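Side-chain contacts in EscN (Escherichia coli O127:H6, PDB 2OBL), which is a type III secretion system protein built on a P-loop nucleotide-binding domain of the ATP synthase alpha/beta family: residues L12-D17 with V28-P33; F34-Y39 with F155-K160; I100-I105 with N113-L118; V130-D135 with L139-A144. The protein carries 1 engineered substitution. All blocks are in the same frame, centred on the assembly; numbering follows the deposited sequence.

Interaction 1. Residues L12-D17 with V28-P33; sequences LGRLID and VAPYLP
Val28 comes nearest to Arg14 through its backbone, with the carbonyl O of Val28 4.5 Å from Arg14 NH2. That approach is oblique to the guanidinium group and too long for a hydrogen bond, which makes this end of the contact loose. Two residues on, the chain delivers Pro30, the main partner from the loop. Pro30 CG sits over one face of the Arg14 guanidinium, offset toward its rim rather than over the middle of the flat group. Pro30 CG is 3.6 Å from Arg14 NE, and Pro30 CB is 3.7 Å from the same nitrogen. Further along the head group, Pro30 CD approaches Arg14 CZ at 3.9 Å. The arginine gets there with CG beside its own backbone N (chi1 -63°) and a chain that runs extended from CG to NE, carrying the flat head away from the strand. The proline offers only carbon to this face. Separately, Arg14 NH1 has a long, weak ion pair with Glu24. Beyond Pro30, Leu32 packs on Leu11. The whole contact lies at the surface. Strand 15-16 belongs to the mixed sheet, at its edge, paired in parallel with strand 127-132, whereas the 28-33 loop runs on into strand 34-37, which pairs with strand 4-7.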
loop_
_atom_site.group_PDB
_atom_site.type_symbol
_atom_site.label_atom_id
_atom_site.label_comp_id
_atom_site.label_asym_id
_atom_site.label_seq_id
_atom_site.Cartn_x
_atom_site.Cartn_y
_atom_site.Cartn_z
ATOM N N LEU A 12 10.264 5.596 17.494
ATOM C CA LEU A 12 10.109 4.189 17.121
ATOM C C LEU A 12 9.451 3.361 18.230
ATOM O O LEU A 12 9.815 3.478 19.416
ATOM C CB LEU A 12 11.451 3.564 16.750
ATOM C CG LEU A 12 12.105 3.960 15.430
ATOM C CD1 LEU A 12 13.356 3.119 15.222
ATOM C CD2 LEU A 12 11.133 3.778 14.269
ATOM N N GLY A 13 8.487 2.538 17.832
ATOM C CA GLY A 13 7.753 1.674 18.745
ATOM C C GLY A 13 6.605 2.381 19.439
ATOM O O GLY A 13 5.943 1.800 20.295
ATOM N N ARG A 14 6.342 3.625 19.060
ATOM C CA ARG A 14 5.363 4.438 19.786
ATOM C C ARG A 14 4.072 4.741 19.036
ATOM O O ARG A 14 4.064 4.867 17.813
ATOM C CB ARG A 14 5.991 5.748 20.252
ATOM C CG ARG A 14 7.123 5.543 21.239
ATOM C CD ARG A 14 7.297 6.752 22.128
ATOM N NE ARG A 14 7.844 6.364 23.426
ATOM C CZ ARG A 14 7.135 6.307 24.549
ATOM N NH1 ARG A 14 5.839 6.636 24.557
ATOM N NH2 ARG A 14 7.725 5.931 25.668
ATOM N N LEU A 15 2.993 4.885 19.797
ATOM C CA LEU A 15 1.723 5.376 19.265
ATOM C C LEU A 15 1.694 6.881 19.433
ATOM O O LEU A 15 1.875 7.399 20.537
ATOM C CB LEU A 15 0.546 4.777 20.033
ATOM C CG LEU A 15 0.241 3.312 19.782
ATOM C CD1 LEU A 15 -0.604 2.770 20.931
ATOM C CD2 LEU A 15 -0.485 3.192 18.477
ATOM N N ILE A 16 1.428 7.564 18.332
ATOM C CA ILE A 16 1.576 8.994 18.218
ATOM C C ILE A 16 0.264 9.520 17.658
ATOM O O ILE A 16 -0.307 8.881 16.770
ATOM C CB ILE A 16 2.685 9.249 17.157
ATOM C CG1 ILE A 16 4.033 8.714 17.655
ATOM C CG2 ILE A 16 2.747 10.672 16.756
ATOM C CD1 ILE A 16 4.480 9.335 18.902
ATOM N N ASP A 17 -0.211 10.671 18.139
ATOM C CA ASP A 17 -1.461 11.249 17.608
ATOM C C ASP A 17 -1.261 12.003 16.300
ATOM O O ASP A 17 -0.169 11.985 15.736
ATOM C CB ASP A 17 -2.231 12.095 18.642
ATOM C CG ASP A 17 -1.584 13.447 18.941
ATOM O OD1 ASP A 17 -0.662 13.876 18.227
ATOM O OD2 ASP A 17 -2.022 14.100 19.923
ATOM N N VAL A 28 7.972 8.431 32.230
ATOM C CA VAL A 28 9.128 9.036 31.579
ATOM C C VAL A 28 8.843 9.285 30.102
ATOM O O VAL A 28 8.540 8.359 29.349
ATOM C CB VAL A 28 10.406 8.188 31.747
ATOM C CG1 VAL A 28 11.573 8.833 31.020
ATOM C CG2 VAL A 28 10.741 8.025 33.229
ATOM N N ALA A 29 8.946 10.547 29.695
ATOM C CA ALA A 29 8.592 10.942 28.338
ATOM C C ALA A 29 9.700 10.631 27.338
ATOM O O ALA A 29 10.883 10.719 27.662
ATOM C CB ALA A 29 8.236 12.429 28.295
ATOM N N PRO A 30 9.316 10.267 26.104
ATOM C CA PRO A 30 10.339 10.076 25.086
ATOM C C PRO A 30 11.096 11.375 24.806
ATOM O O PRO A 30 10.537 12.466 24.932
ATOM C CB PRO A 30 9.554 9.597 23.861
ATOM C CG PRO A 30 8.120 9.930 24.139
ATOM C CD PRO A 30 7.955 9.987 25.615
ATOM N N TYR A 31 12.378 11.236 24.485
ATOM C CA TYR A 31 13.242 12.356 24.131
ATOM C C TYR A 31 13.075 12.692 22.652
ATOM O O TYR A 31 13.474 11.913 21.780
ATOM C CB TYR A 31 14.691 11.975 24.422
ATOM C CG TYR A 31 15.725 13.030 24.106
ATOM C CD1 TYR A 31 15.653 14.298 24.666
ATOM C CD2 TYR A 31 16.796 12.741 23.268
ATOM C CE1 TYR A 31 16.617 15.262 24.383
ATOM C CE2 TYR A 31 17.763 13.692 22.980
ATOM C CZ TYR A 31 17.668 14.950 23.542
ATOM O OH TYR A 31 18.628 15.895 23.256
ATOM N N LEU A 32 12.455 13.836 22.375
ATOM C CA LEU A 32 12.198 14.263 21.000
ATOM C C LEU A 32 12.729 15.672 20.813
ATOM O O LEU A 32 11.982 16.646 20.907
ATOM C CB LEU A 32 10.705 14.216 20.688
ATOM C CG LEU A 32 10.016 12.858 20.835
ATOM C CD1 LEU A 32 8.523 12.996 20.631
ATOM C CD2 LEU A 32 10.600 11.829 19.867
ATOM N N PRO A 33 14.030 15.782 20.539
ATOM C CA PRO A 33 14.749 17.051 20.595
ATOM C C PRO A 33 14.577 17.954 19.367
ATOM O O PRO A 33 14.948 19.129 19.429
ATOM C CB PRO A 33 16.206 16.614 20.740
ATOM C CG PRO A 33 16.278 15.284 20.086
ATOM C CD PRO A 33 14.903 14.661 20.141
#

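Interaction 2. Residues F34-Y39 with F155-K160; sequences FERSLY and FRDQGK
Arg36 holds Asp157 end-on, both terminal nitrogens of its guanidinium converging on a single carboxylate oxygen. Arg36 NH2 donates to Asp157 OD2 at 2.7 Å and takes the anti lone pair, the one pointing away from the other oxygen. Arg36 NH1 donates to Asp157 OD2 at 2.8 Å, nearly in line with the C-O bond. Sharing one acceptor bends both bonds, with N-H...O angles of 143° and 138°. OD2 stays close to the guanidinium plane, yet the planes of the two charged groups are turned 36° apart.

The second oxygen of the carboxylate belongs to Arg156, which grips it side-on: Arg156 NE lies 3.1 Å and Arg156 NH2 3.0 Å from Asp157 OD1, both on the same face of the carboxylate. With each oxygen taken by a different arginine, Asp157 is held against rotation. It probably also offsets the repulsion between the two cations, whose nearest nitrogens, Arg36 NH1 and Arg156 NH2, are 5.1 Å apart.

Across the two segments the contact is almost wholly this salt bridge. Packing comes from outside them: the extended arginine chain reaches across from strand 34-37 and rests against Val7 and against Thr150, Glu153 and Tyr154 of helix 138-156. Asp157 lies at the C-terminal end of this helix, in the type I turn from Arg156 to Gly159. Lys160 N bonds back to Phe155 O and Gly159 N to Arg156 O, and Gly159 has a positive phi: a Schellman motif. The salt-bridge network beside it ties the small two-stranded sheet of the N-terminal region to the P-loop domain.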
loop_
_atom_site.group_PDB
_atom_site.type_symbol
_atom_site.label_atom_id
_atom_site.label_comp_id
_atom_site.label_asym_id
_atom_site.label_seq_id
_atom_site.Cartn_x
_atom_site.Cartn_y
_atom_site.Cartn_z
ATOM N N PHE A 34 14.027 17.419 18.276
ATOM C CA PHE A 34 13.964 18.150 17.003
ATOM C C PHE A 34 12.567 18.611 16.619
ATOM O O PHE A 34 11.609 17.857 16.734
ATOM C CB PHE A 34 14.509 17.288 15.858
ATOM C CG PHE A 34 15.772 16.556 16.199
ATOM C CD1 PHE A 34 16.921 17.255 16.543
ATOM C CD2 PHE A 34 15.817 15.171 16.164
ATOM C CE1 PHE A 34 18.088 16.582 16.855
ATOM C CE2 PHE A 34 16.975 14.491 16.471
ATOM C CZ PHE A 34 18.118 15.196 16.819
ATOM N N GLU A 35 12.456 19.843 16.134
ATOM C CA GLU A 35 11.219 20.283 15.496
ATOM C C GLU A 35 11.347 20.263 13.974
ATOM O O GLU A 35 12.367 20.673 13.411
ATOM C CB GLU A 35 10.836 21.695 15.922
ATOM C CG GLU A 35 10.393 21.846 17.355
ATOM C CD GLU A 35 9.944 23.264 17.646
ATOM O OE1 GLU A 35 10.684 24.206 17.289
ATOM O OE2 GLU A 35 8.851 23.435 18.227
ATOM N N ARG A 36 10.294 19.800 13.309
ATOM C CA ARG A 36 10.213 19.889 11.864
ATOM C C ARG A 36 8.852 20.439 11.460
ATOM O O ARG A 36 7.845 20.189 12.121
ATOM C CB ARG A 36 10.440 18.523 11.215
ATOM C CG ARG A 36 11.893 18.032 11.268
ATOM C CD ARG A 36 12.175 17.114 10.097
ATOM N NE ARG A 36 13.560 16.664 10.027
ATOM C CZ ARG A 36 14.048 15.975 9.004
ATOM N NH1 ARG A 36 13.250 15.673 7.972
ATOM N NH2 ARG A 36 15.322 15.590 9.001
ATOM N N SER A 37 8.835 21.203 10.371
ATOM C CA SER A 37 7.593 21.689 9.796
ATOM C C SER A 37 6.800 20.517 9.214
ATOM O O SER A 37 7.385 19.552 8.716
ATOM C CB SER A 37 7.896 22.723 8.709
ATOM O OG SER A 37 6.718 23.105 8.020
ATOM N N LEU A 38 5.475 20.597 9.296
ATOM C CA LEU A 38 4.612 19.569 8.690
ATOM C C LEU A 38 4.633 19.631 7.166
ATOM O O LEU A 38 4.164 18.712 6.479
ATOM C CB LEU A 38 3.175 19.699 9.190
ATOM C CG LEU A 38 2.891 19.170 10.597
ATOM C CD1 LEU A 38 1.427 19.301 10.976
ATOM C CD2 LEU A 38 3.339 17.727 10.726
ATOM N N TYR A 39 5.190 20.721 6.646
ATOM C CA TYR A 39 5.240 20.938 5.212
ATOM C C TYR A 39 6.682 21.028 4.727
ATOM O O TYR A 39 7.562 21.490 5.448
ATOM C CB TYR A 39 4.416 22.173 4.857
ATOM C CG TYR A 39 3.019 22.105 5.450
ATOM C CD1 TYR A 39 2.017 21.367 4.831
ATOM C CD2 TYR A 39 2.714 22.746 6.650
ATOM C CE1 TYR A 39 0.744 21.284 5.374
ATOM C CE2 TYR A 39 1.438 22.670 7.201
ATOM C CZ TYR A 39 0.460 21.934 6.558
ATOM O OH TYR A 39 -0.814 21.851 7.089
ATOM N N PHE A 155 13.300 9.917 9.192
ATOM C CA PHE A 155 13.999 8.626 9.143
ATOM C C PHE A 155 14.749 8.377 7.825
ATOM O O PHE A 155 15.872 7.850 7.833
ATOM C CB PHE A 155 13.068 7.477 9.547
ATOM C CG PHE A 155 12.812 7.426 11.026
ATOM C CD1 PHE A 155 13.829 7.048 11.900
ATOM C CD2 PHE A 155 11.594 7.819 11.556
ATOM C CE1 PHE A 155 13.619 7.016 13.278
ATOM C CE2 PHE A 155 11.373 7.794 12.941
ATOM C CZ PHE A 155 12.384 7.386 13.806
ATOM N N ARG A 156 14.161 8.801 6.706
ATOM C CA ARG A 156 14.874 8.776 5.424
ATOM C C ARG A 156 16.205 9.528 5.544
ATOM O O ARG A 156 17.255 9.042 5.107
ATOM C CB ARG A 156 14.023 9.423 4.333
ATOM C CG ARG A 156 14.684 9.485 2.953
ATOM C CD ARG A 156 14.026 10.570 2.122
ATOM N NE ARG A 156 14.117 11.868 2.798
ATOM C CZ ARG A 156 13.407 12.940 2.463
ATOM N NH1 ARG A 156 12.548 12.886 1.453
ATOM N NH2 ARG A 156 13.556 14.071 3.136
ATOM N N ASP A 157 16.146 10.711 6.148
ATOM C CA ASP A 157 17.329 11.558 6.318
ATOM C C ASP A 157 18.428 10.926 7.178
ATOM O O ASP A 157 19.557 11.411 7.177
ATOM C CB ASP A 157 16.930 12.922 6.895
ATOM C CG ASP A 157 16.054 13.737 5.947
ATOM O OD1 ASP A 157 16.020 13.460 4.730
ATOM O OD2 ASP A 157 15.393 14.671 6.430
ATOM N N GLN A 158 18.099 9.864 7.911
ATOM C CA GLN A 158 19.102 9.103 8.669
ATOM C C GLN A 158 19.711 7.991 7.816
ATOM O O GLN A 158 20.588 7.241 8.279
ATOM C CB GLN A 158 18.508 8.491 9.944
ATOM C CG GLN A 158 17.650 9.426 10.781
ATOM C CD GLN A 158 18.303 10.761 10.994
ATOM O OE1 GLN A 158 19.417 10.832 11.516
ATOM N NE2 GLN A 158 17.623 11.837 10.583
ATOM N N GLY A 159 19.250 7.895 6.572
ATOM C CA GLY A 159 19.737 6.886 5.640
ATOM C C GLY A 159 18.908 5.611 5.637
ATOM O O GLY A 159 19.321 4.599 5.063
ATOM N N LYS A 160 17.740 5.652 6.278
ATOM C CA LYS A 160 16.880 4.478 6.372
ATOM C C LYS A 160 16.028 4.324 5.120
ATOM O O LYS A 160 15.592 5.308 4.532
ATOM C CB LYS A 160 15.952 4.580 7.590
ATOM C CG LYS A 160 16.672 4.815 8.920
ATOM C CD LYS A 160 17.562 3.643 9.291
ATOM C CE LYS A 160 18.201 3.851 10.660
ATOM N NZ LYS A 160 19.158 2.749 10.972
#

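Interaction 3. Residues I100-I105 with N113-L118; sequences IVLALI and NEFLAL
Leu104 on strand 99-105 and Phe115 on helix 109-116 bring the two backbones closest, with 9.3 Å between Leu104 CA and Phe115 CA, so the segments meet through side chains alone. Alternate strand residues, Leu102 and Leu104, point at the helix, and Phe115 answers from the helix. Its ring is swung out toward the sheet because CG stands opposite the backbone N (chi1 175°). Leu102 meets this ring head-on at its edge: Leu102 CD1 lies in the ring plane, 3.6 Å from Phe115 CE2. Leu102 CD2 backs it up, 3.9 Å from Phe115 CZ. The Leu104 and Phe115 side chains cross at about a right angle, with Leu104 CD1 oblique to the ring, 3.7 Å from Phe115 CD2. The same methyl also touches the neighbouring helix residue, with 4.1 Å from Leu104 CD1 to Leu116 CD2. All these contacts are apolar, and Phe115 packs further on Leu88 and Cys92 of helix 84-94. Strand 99-105, helix 109-116 and the parallel neighbouring strand 127-132 follow one another as a beta-alpha-beta crossover. Here its helix is seated on the sheet beside helix 84-94, which follows the probable Walker A loop, as in P-loop NTPase folds.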
loop_
_atom_site.group_PDB
_atom_site.type_symbol
_atom_site.label_atom_id
_atom_site.label_comp_id
_atom_site.label_asym_id
_atom_site.label_seq_id
_atom_site.Cartn_x
_atom_site.Cartn_y
_atom_site.Cartn_z
ATOM N N ILE A 100 9.095 1.549 9.362
ATOM C CA ILE A 100 7.744 1.691 8.835
ATOM C C ILE A 100 7.048 2.823 9.569
ATOM O O ILE A 100 7.019 2.857 10.801
ATOM C CB ILE A 100 6.908 0.393 9.000
ATOM C CG1 ILE A 100 7.607 -0.791 8.330
ATOM C CG2 ILE A 100 5.520 0.582 8.396
ATOM C CD1 ILE A 100 7.033 -2.129 8.762
ATOM N N VAL A 101 6.506 3.768 8.806
ATOM C CA VAL A 101 5.690 4.803 9.387
ATOM C C VAL A 101 4.269 4.573 8.908
ATOM O O VAL A 101 3.993 4.646 7.712
ATOM C CB VAL A 101 6.179 6.208 8.992
ATOM C CG1 VAL A 101 5.279 7.277 9.577
ATOM C CG2 VAL A 101 7.631 6.401 9.432
ATOM N N LEU A 102 3.387 4.289 9.859
ATOM C CA LEU A 102 1.989 3.997 9.583
ATOM C C LEU A 102 1.130 5.190 9.955
ATOM O O LEU A 102 1.344 5.824 10.997
ATOM C CB LEU A 102 1.545 2.779 10.391
ATOM C CG LEU A 102 1.781 1.407 9.771
ATOM C CD1 LEU A 102 1.814 0.327 10.826
ATOM C CD2 LEU A 102 0.669 1.109 8.767
ATOM N N ALA A 103 0.188 5.519 9.080
ATOM C CA ALA A 103 -0.821 6.495 9.392
ATOM C C ALA A 103 -2.142 5.764 9.321
ATOM O O ALA A 103 -2.568 5.317 8.236
ATOM C CB ALA A 103 -0.790 7.655 8.421
ATOM N N LEU A 104 -2.763 5.590 10.484
ATOM C CA LEU A 104 -4.061 4.928 10.572
ATOM C C LEU A 104 -5.122 5.980 10.865
ATOM O O LEU A 104 -5.253 6.463 12.001
ATOM C CB LEU A 104 -4.041 3.861 11.665
ATOM C CG LEU A 104 -2.925 2.815 11.565
ATOM C CD1 LEU A 104 -3.027 1.823 12.711
ATOM C CD2 LEU A 104 -3.006 2.105 10.232
ATOM N N ILE A 105 -5.865 6.338 9.828
ATOM C CA ILE A 105 -6.730 7.507 9.860
ATOM C C ILE A 105 -8.215 7.175 9.697
ATOM O O ILE A 105 -8.634 6.536 8.724
ATOM C CB ILE A 105 -6.323 8.517 8.737
ATOM C CG1 ILE A 105 -4.822 8.887 8.845
ATOM C CG2 ILE A 105 -7.270 9.739 8.739
ATOM C CD1 ILE A 105 -4.324 9.823 7.736
ATOM N N ASN A 113 -7.161 -1.580 16.737
ATOM C CA ASN A 113 -6.593 -2.650 17.536
ATOM C C ASN A 113 -6.504 -3.969 16.765
ATOM O O ASN A 113 -5.546 -4.724 16.934
ATOM C CB ASN A 113 -7.311 -2.777 18.884
ATOM C CG ASN A 113 -7.053 -1.576 19.776
ATOM O OD1 ASN A 113 -7.893 -1.184 20.579
ATOM N ND2 ASN A 113 -5.883 -0.965 19.611
ATOM N N GLU A 114 -7.468 -4.216 15.880
ATOM C CA GLU A 114 -7.435 -5.417 15.047
ATOM C C GLU A 114 -6.258 -5.422 14.074
ATOM O O GLU A 114 -5.657 -6.470 13.801
ATOM C CB GLU A 114 -8.777 -5.628 14.332
ATOM C CG GLU A 114 -9.871 -6.089 15.303
ATOM C CD GLU A 114 -11.250 -6.216 14.670
ATOM O OE1 GLU A 114 -11.386 -5.990 13.447
ATOM O OE2 GLU A 114 -12.199 -6.544 15.410
ATOM N N PHE A 115 -5.916 -4.247 13.553
ATOM C CA PHE A 115 -4.726 -4.130 12.732
ATOM C C PHE A 115 -3.446 -4.267 13.539
ATOM O O PHE A 115 -2.528 -4.984 13.138
ATOM C CB PHE A 115 -4.683 -2.804 11.965
ATOM C CG PHE A 115 -3.406 -2.611 11.203
ATOM C CD1 PHE A 115 -3.120 -3.391 10.084
ATOM C CD2 PHE A 115 -2.475 -1.671 11.620
ATOM C CE1 PHE A 115 -1.918 -3.221 9.397
ATOM C CE2 PHE A 115 -1.289 -1.491 10.948
ATOM C CZ PHE A 115 -1.008 -2.270 9.830
ATOM N N LEU A 116 -3.372 -3.560 14.667
ATOM C CA LEU A 116 -2.167 -3.592 15.488
ATOM C C LEU A 116 -1.851 -5.005 15.966
ATOM O O LEU A 116 -0.690 -5.396 16.102
ATOM C CB LEU A 116 -2.289 -2.627 16.672
ATOM C CG LEU A 116 -2.372 -1.136 16.315
ATOM C CD1 LEU A 116 -2.361 -0.320 17.597
ATOM C CD2 LEU A 116 -1.239 -0.697 15.372
ATOM N N ALA A 117 -2.897 -5.784 16.216
ATOM C CA ALA A 117 -2.704 -7.168 16.644
ATOM C C ALA A 117 -1.943 -8.020 15.619
ATOM O O ALA A 117 -1.327 -9.014 15.985
ATOM C CB ALA A 117 -4.052 -7.801 16.996
ATOM N N LEU A 118 -1.972 -7.628 14.344
ATOM C CA LEU A 118 -1.271 -8.374 13.286
ATOM C C LEU A 118 0.246 -8.180 13.334
ATOM O O LEU A 118 0.995 -8.878 12.644
ATOM C CB LEU A 118 -1.780 -7.945 11.896
ATOM C CG LEU A 118 -3.291 -8.009 11.685
ATOM C CD1 LEU A 118 -3.675 -7.438 10.337
ATOM C CD2 LEU A 118 -3.790 -9.456 11.787
#

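Interaction 4. Residues V130-D135 with L139-A144; sequences VVTTSD and LERMKA
Thr132 faces Ala144 with its hydroxyl set between its backbone N and carbonyl carbon (chi1 55°), which turns OG1 and CG2 together onto the helix. Two conformers of this threonine were deposited, and the details hold for one of them. In it, Thr132 OG1 is 3.6 Å from Ala144 CB and Thr132 CG2 is 3.8 Å from the same methyl. Thr132 CG2 also rests 3.9 Å from Glu140 OE2. Arg141 places CG beside its backbone N (chi1 -71°) and extends through chi2, which brings Arg141 CD to 3.5 Å from Thr133 O; a bend at chi3 then sets the direction of NE, which bonds to Arg136 O. One turn on from Glu140, Ala144 CB meets Val130 CG1 at 3.8 Å. The strand and helix segments run nearly antiparallel, 155° between their directions, with their axes 8.3 Å apart at closest approach.

The charged end of Glu140 looks elsewhere, forming a salt bridge with Arg136 and accepting from the backbone N of Gly18. A water links Val131 O to Glu140 OE2, donating to both. Another donates to Ser134 O and weakly accepts from Arg141 NH2. No direct hydrogen bond crosses between the segments, and in the conformer described Thr132 OG1 is buried without a partner, so they meet mainly by van der Waals contact: Val130 CG1 on Ala144 CB is the apolar pair, the Thr132 part is less certain, and waters bridge the polar margins.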
loop_
_atom_site.group_PDB
_atom_site.type_symbol
_atom_site.label_atom_id
_atom_site.label_comp_id
_atom_site.label_asym_id
_atom_site.label_seq_id
_atom_site.Cartn_x
_atom_site.Cartn_y
_atom_site.Cartn_z
ATOM N N VAL A 130 1.193 6.470 13.692
ATOM C CA VAL A 130 0.409 7.692 13.763
ATOM C C VAL A 130 -1.065 7.299 13.677
ATOM O O VAL A 130 -1.533 6.796 12.657
ATOM C CB VAL A 130 0.760 8.667 12.630
ATOM C CG1 VAL A 130 -0.118 9.932 12.733
ATOM C CG2 VAL A 130 2.254 9.011 12.663
ATOM N N VAL A 131 -1.786 7.481 14.776
ATOM C CA VAL A 131 -3.162 7.001 14.836
ATOM C C VAL A 131 -4.124 8.120 15.170
ATOM O O VAL A 131 -3.968 8.813 16.188
ATOM C CB VAL A 131 -3.309 5.886 15.890
ATOM C CG1 VAL A 131 -4.779 5.440 16.009
ATOM C CG2 VAL A 131 -2.370 4.725 15.573
ATOM N N THR A 132 -5.128 8.302 14.311
ATOM C CA THR A 132 -6.196 9.263 14.575
ATOM C C THR A 132 -7.537 8.642 14.233
ATOM O O THR A 132 -7.885 8.512 13.052
ATOM C CB THR A 132 -6.013 10.584 13.786
ATOM O OG1 THR A 132 -5.885 10.308 12.382
ATOM C CG2 THR A 132 -4.773 11.312 14.267
ATOM N N THR A 133 -8.278 8.256 15.262
ATOM C CA THR A 133 -9.544 7.577 15.061
ATOM C C THR A 133 -10.670 8.520 14.656
ATOM O O THR A 133 -10.506 9.750 14.656
ATOM C CB THR A 133 -9.946 6.796 16.311
ATOM O OG1 THR A 133 -9.963 7.698 17.415
ATOM C CG2 THR A 133 -8.922 5.706 16.581
ATOM N N SER A 134 -11.814 7.933 14.311
ATOM C CA SER A 134 -12.935 8.683 13.758
ATOM C C SER A 134 -13.451 9.768 14.702
ATOM O O SER A 134 -14.000 10.773 14.252
ATOM C CB SER A 134 -14.080 7.734 13.375
ATOM O OG SER A 134 -14.497 6.980 14.495
ATOM N N ASP A 135 -13.265 9.571 16.003
ATOM C CA ASP A 135 -13.798 10.510 16.996
ATOM C C ASP A 135 -12.984 11.793 17.085
ATOM O O ASP A 135 -13.460 12.806 17.617
ATOM C CB ASP A 135 -13.863 9.857 18.378
ATOM C CG ASP A 135 -12.569 9.148 18.745
ATOM O OD1 ASP A 135 -12.218 8.167 18.056
ATOM O OD2 ASP A 135 -11.903 9.553 19.725
ATOM N N LEU A 139 -9.424 18.339 11.842
ATOM C CA LEU A 139 -8.082 18.923 11.728
ATOM C C LEU A 139 -6.983 17.935 12.107
ATOM O O LEU A 139 -5.945 17.857 11.444
ATOM C CB LEU A 139 -7.959 20.195 12.582
ATOM C CG LEU A 139 -6.700 21.043 12.338
ATOM C CD1 LEU A 139 -6.665 21.564 10.918
ATOM C CD2 LEU A 139 -6.622 22.202 13.320
ATOM N N GLU A 140 -7.208 17.181 13.177
ATOM C CA GLU A 140 -6.251 16.183 13.592
ATOM C C GLU A 140 -6.137 15.034 12.584
ATOM O O GLU A 140 -5.045 14.586 12.284
ATOM C CB GLU A 140 -6.598 15.647 14.978
ATOM C CG GLU A 140 -5.389 15.149 15.718
ATOM C CD GLU A 140 -5.749 14.400 16.967
ATOM O OE1 GLU A 140 -6.832 14.646 17.519
ATOM O OE2 GLU A 140 -4.942 13.562 17.388
ATOM N N ARG A 141 -7.268 14.550 12.078
ATOM C CA ARG A 141 -7.251 13.472 11.076
ATOM C C ARG A 141 -6.567 13.897 9.758
ATOM O O ARG A 141 -5.874 13.097 9.094
ATOM C CB ARG A 141 -8.666 12.954 10.820
ATOM C CG ARG A 141 -9.249 12.151 12.002
ATOM C CD ARG A 141 -10.675 11.665 11.722
ATOM N NE ARG A 141 -11.676 12.672 12.082
ATOM C CZ ARG A 141 -12.481 13.293 11.222
ATOM N NH1 ARG A 141 -12.450 13.012 9.920
ATOM N NH2 ARG A 141 -13.353 14.196 11.672
ATOM N N MET A 142 -6.763 15.150 9.369
ATOM C CA MET A 142 -6.056 15.676 8.209
ATOM C C MET A 142 -4.553 15.786 8.477
ATOM O O MET A 142 -3.731 15.389 7.644
ATOM C CB MET A 142 -6.604 17.043 7.827
ATOM C CG MET A 142 -5.824 17.707 6.711
ATOM S SD MET A 142 -6.457 19.347 6.406
ATOM C CE MET A 142 -5.598 19.744 4.880
ATOM N N LYS A 143 -4.187 16.335 9.636
ATOM C CA LYS A 143 -2.766 16.568 9.929
ATOM C C LYS A 143 -1.976 15.268 10.032
ATOM O O LYS A 143 -0.765 15.237 9.764
ATOM C CB LYS A 143 -2.596 17.432 11.196
ATOM C CG LYS A 143 -2.892 18.920 10.968
ATOM C CD LYS A 143 -3.000 19.689 12.289
ATOM C CE LYS A 143 -3.123 21.199 12.044
ATOM N NZ LYS A 143 -2.768 21.988 13.281
ATOM N N ALA A 144 -2.657 14.179 10.390
ATOM C CA ALA A 144 -1.974 12.883 10.547
ATOM C C ALA A 144 -1.202 12.483 9.297
ATOM O O ALA A 144 -0.136 11.902 9.394
ATOM C CB ALA A 144 -2.956 11.773 10.937
HETATM O O HOH W 1 -5.362 10.380 18.121
HETATM O O HOH W 2 -15.193 13.378 14.300
#

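From the N terminus, interaction 1 closes first, a short loop between strand 15-16 and the segment leading to strand 34-37. Interaction 2 then opens and spans more than a hundred residues before it closes at the C-terminal end of helix 138-156. Interactions 3 and 4 are nested inside that long loop, one after the other, and none of the contacts cross. Interactions 1, 3 and 4 meet in the mixed sheet, where strand 127-132 lies between strands 15-16 and 99-105: Ile16 O probably bonds to Val131 N, and Leu104 N to Val130 O. Interactions 2 and 4 share helix 138-156, while Leu12 packs on Phe155 to join interactions 1 and 2.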